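Local coordinates for protein CbsA (Xanthomonas oryzae pv. oryzae, PDB 5XYH) that probably hydrolyses beta-1,4-glucosidic bonds of cellulose from the chain end to release cellobiose, as a cell-wall degrading family 6 exoglucanase of a rice pathogen, at residues N190-G195 with A225-F230. Sequence-based numbering, arbitrary orientation.
Sequences NYMDIG and ASADGF
Asn190 O is gripped by two successive amides: Asp228 N reaches it at 2.7 Å, in the carbonyl plane, and Gly229 N adds a weak bond. Asp228 answers with its carboxylate, OD2 using its anti lone pair to take Asn190 N at 2.9 Å, so that one residue closes both backbone polar groups of Asn190. The torsion that sets CG of Asp228 beside its own N (chi1 -64°) turns the carboxylate back to this amide, while OD1 is hydrogen-bonded to His3. In the plane of its amide, Asn190 ND2 meets Ser226 O at 3.2 Å, nearly head-on to the carbonyl; its OD1 is held by Asn143. Further along, Met192 N donates to Gly229 O (2.9 Å), the regular parallel-strand bond. The Tyr191 ring lies against bare Gly229, CD2 to CA 3.6 Å, with Asp228 CB over the rim of one face; the Tyr191 hydroxyl is hydrogen-bonded to His355. On the face of Met192 and Phe230, Met192 CB packs on Phe230 CD2 at 3.7 Å and CG on Ala227 CB, with Tyr213 of helix 206-218 covering this side. Parallel strands 188-193 and 229-232, joined through helix 206-218, form a beta-alpha-beta unit of the family 6 barrel, its crossover right-handed as in such barrels. Side-chain bonds of Asn190 and Asp228 carry the pairing back past the start of strand 229-232, meeting backbone polar groups before that strand begins.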
ATOM      1  N   ASN A 190      -7.408  10.336  -7.624  1.00 12.08           N
ATOM      2  CA  ASN A 190      -7.222  10.074  -6.199  1.00 12.90           C
ATOM      3  C   ASN A 190      -7.866   8.752  -5.821  1.00 12.74           C
ATOM      4  O   ASN A 190      -9.074   8.579  -6.001  1.00 12.32           O
ATOM      5  CB  ASN A 190      -7.819  11.190  -5.342  1.00 12.55           C
ATOM      6  CG  ASN A 190      -7.143  12.517  -5.565  1.00 14.27           C
ATOM      7  OD1 ASN A 190      -5.913  12.606  -5.629  1.00 13.61           O
ATOM      8  ND2 ASN A 190      -7.947  13.574  -5.694  1.00 14.53           N
ATOM      9  N   TYR A 191      -7.071   7.849  -5.246  1.00 11.80           N
ATOM     10  CA  TYR A 191      -7.562   6.572  -4.737  1.00 11.53           C
ATOM     11  C   TYR A 191      -7.353   6.506  -3.227  1.00 11.43           C
ATOM     12  O   TYR A 191      -6.218   6.598  -2.744  1.00 11.35           O
ATOM     13  CB  TYR A 191      -6.873   5.408  -5.443  1.00 11.79           C
ATOM     14  CG  TYR A 191      -7.315   5.264  -6.894  1.00 12.21           C
ATOM     15  CD1 TYR A 191      -6.735   6.043  -7.892  1.00 12.53           C
ATOM     16  CD2 TYR A 191      -8.318   4.359  -7.256  1.00 12.10           C
ATOM     17  CE1 TYR A 191      -7.135   5.923  -9.204  1.00 12.50           C
ATOM     18  CE2 TYR A 191      -8.718   4.228  -8.577  1.00 12.33           C
ATOM     19  CZ  TYR A 191      -8.118   5.013  -9.543  1.00 13.03           C
ATOM     20  OH  TYR A 191      -8.492   4.895 -10.865  1.00 14.06           O
ATOM     21  N   MET A 192      -8.453   6.341  -2.494  1.00 11.02           N
ATOM     22  CA  MET A 192      -8.437   6.288  -1.040  1.00 11.63           C
ATOM     23  C   MET A 192      -7.859   4.955  -0.557  1.00 11.55           C
ATOM     24  O   MET A 192      -8.374   3.887  -0.906  1.00 10.30           O
ATOM     25  CB  MET A 192      -9.863   6.459  -0.511  1.00 11.42           C
ATOM     26  CG  MET A 192     -10.497   7.804  -0.784  1.00 12.80           C
ATOM     27  SD  MET A 192      -9.658   9.118   0.087  1.00 20.04           S
ATOM     28  CE  MET A 192      -9.951   8.639   1.784  1.00 15.17           C
ATOM     29  N   ASP A 193      -6.813   5.008   0.267  1.00 11.25           N
ATOM     30  CA  ASP A 193      -6.295   3.798   0.887  1.00 10.89           C
ATOM     31  C   ASP A 193      -7.325   3.241   1.857  1.00 11.44           C
ATOM     32  O   ASP A 193      -7.894   3.985   2.660  1.00 11.76           O
ATOM     33  CB  ASP A 193      -4.996   4.073   1.635  1.00 11.77           C
ATOM     34  CG  ASP A 193      -4.406   2.806   2.243  1.00 12.60           C
ATOM     35  OD1 ASP A 193      -3.646   2.117   1.527  1.00 12.06           O
ATOM     36  OD2 ASP A 193      -4.732   2.483   3.412  1.00 13.21           O
ATOM     37  N   ILE A 194      -7.557   1.935   1.807  1.00 11.37           N
ATOM     38  CA  ILE A 194      -8.556   1.367   2.712  1.00 11.72           C
ATOM     39  C   ILE A 194      -8.066   0.027   3.265  1.00 12.00           C
ATOM     40  O   ILE A 194      -8.815  -0.955   3.338  1.00 12.21           O
ATOM     41  CB  ILE A 194      -9.937   1.294   2.011  1.00 11.84           C
ATOM     42  CG1 ILE A 194     -11.082   1.046   3.007  1.00 11.73           C
ATOM     43  CG2 ILE A 194      -9.959   0.305   0.834  1.00 11.62           C
ATOM     44  CD1 ILE A 194     -12.440   1.376   2.415  1.00 11.50           C
ATOM     45  N   GLY A 195      -6.791  -0.007   3.678  1.00 11.95           N
ATOM     46  CA  GLY A 195      -6.257  -1.146   4.405  1.00 14.17           C
ATOM     47  C   GLY A 195      -6.201  -2.413   3.563  1.00 13.29           C
ATOM     48  O   GLY A 195      -6.127  -2.368   2.333  1.00 12.05           O
ATOM     49  N   ALA A 225     -17.133  12.824  -6.009  1.00 12.94           N
ATOM     50  CA  ALA A 225     -16.295  12.891  -7.199  1.00 13.37           C
ATOM     51  C   ALA A 225     -14.835  13.174  -6.870  1.00 13.50           C
ATOM     52  O   ALA A 225     -13.995  13.080  -7.772  1.00 13.71           O
ATOM     53  CB  ALA A 225     -16.814  13.963  -8.172  1.00 13.73           C
ATOM     54  N   SER A 226     -14.515  13.529  -5.617  1.00 12.88           N
ATOM     55  CA  SER A 226     -13.142  13.845  -5.250  1.00 13.00           C
ATOM     56  C   SER A 226     -12.260  12.605  -5.192  1.00 13.88           C
ATOM     57  O   SER A 226     -11.033  12.736  -5.172  1.00 12.71           O
ATOM     58  CB  SER A 226     -13.102  14.556  -3.890  1.00 13.21           C
ATOM     59  OG  SER A 226     -13.874  15.752  -3.893  1.00 13.27           O
ATOM     60  N   ALA A 227     -12.862  11.418  -5.119  1.00 12.88           N
ATOM     61  CA  ALA A 227     -12.142  10.153  -5.042  1.00 13.46           C
ATOM     62  C   ALA A 227     -12.529   9.316  -6.248  1.00 13.45           C
ATOM     63  O   ALA A 227     -13.710   9.018  -6.452  1.00 14.22           O
ATOM     64  CB  ALA A 227     -12.452   9.398  -3.744  1.00 12.36           C
ATOM     65  N   ASP A 228     -11.538   8.945  -7.047  1.00 13.41           N
ATOM     66  CA  ASP A 228     -11.802   8.121  -8.212  1.00 13.38           C
ATOM     67  C   ASP A 228     -11.981   6.662  -7.840  1.00 14.18           C
ATOM     68  O   ASP A 228     -12.558   5.896  -8.625  1.00 13.78           O
ATOM     69  CB  ASP A 228     -10.670   8.306  -9.211  1.00 14.25           C
ATOM     70  CG  ASP A 228     -10.607   9.729  -9.715  1.00 15.13           C
ATOM     71  OD1 ASP A 228     -11.450  10.081 -10.561  1.00 15.80           O
ATOM     72  OD2 ASP A 228      -9.755  10.514  -9.243  1.00 14.21           O
ATOM     73  N   GLY A 229     -11.517   6.271  -6.657  1.00 12.78           N
ATOM     74  CA  GLY A 229     -11.692   4.901  -6.209  1.00 12.39           C
ATOM     75  C   GLY A 229     -10.944   4.661  -4.913  1.00 11.50           C
ATOM     76  O   GLY A 229     -10.655   5.599  -4.158  1.00 11.55           O
ATOM     77  N   PHE A 230     -10.625   3.397  -4.679  1.00 11.00           N
ATOM     78  CA  PHE A 230      -9.997   2.933  -3.454  1.00 11.30           C
ATOM     79  C   PHE A 230      -8.806   2.057  -3.807  1.00 11.59           C
ATOM     80  O   PHE A 230      -8.725   1.527  -4.916  1.00 11.64           O
ATOM     81  CB  PHE A 230     -10.993   2.145  -2.604  1.00 11.57           C
ATOM     82  CG  PHE A 230     -12.207   2.938  -2.215  1.00 11.40           C
ATOM     83  CD1 PHE A 230     -13.323   2.976  -3.034  1.00 13.08           C
ATOM     84  CD2 PHE A 230     -12.231   3.635  -1.023  1.00 11.53           C
ATOM     85  CE1 PHE A 230     -14.445   3.704  -2.678  1.00 12.62           C
ATOM     86  CE2 PHE A 230     -13.337   4.367  -0.655  1.00 12.79           C
ATOM     87  CZ  PHE A 230     -14.456   4.396  -1.486  1.00 12.81           C
TER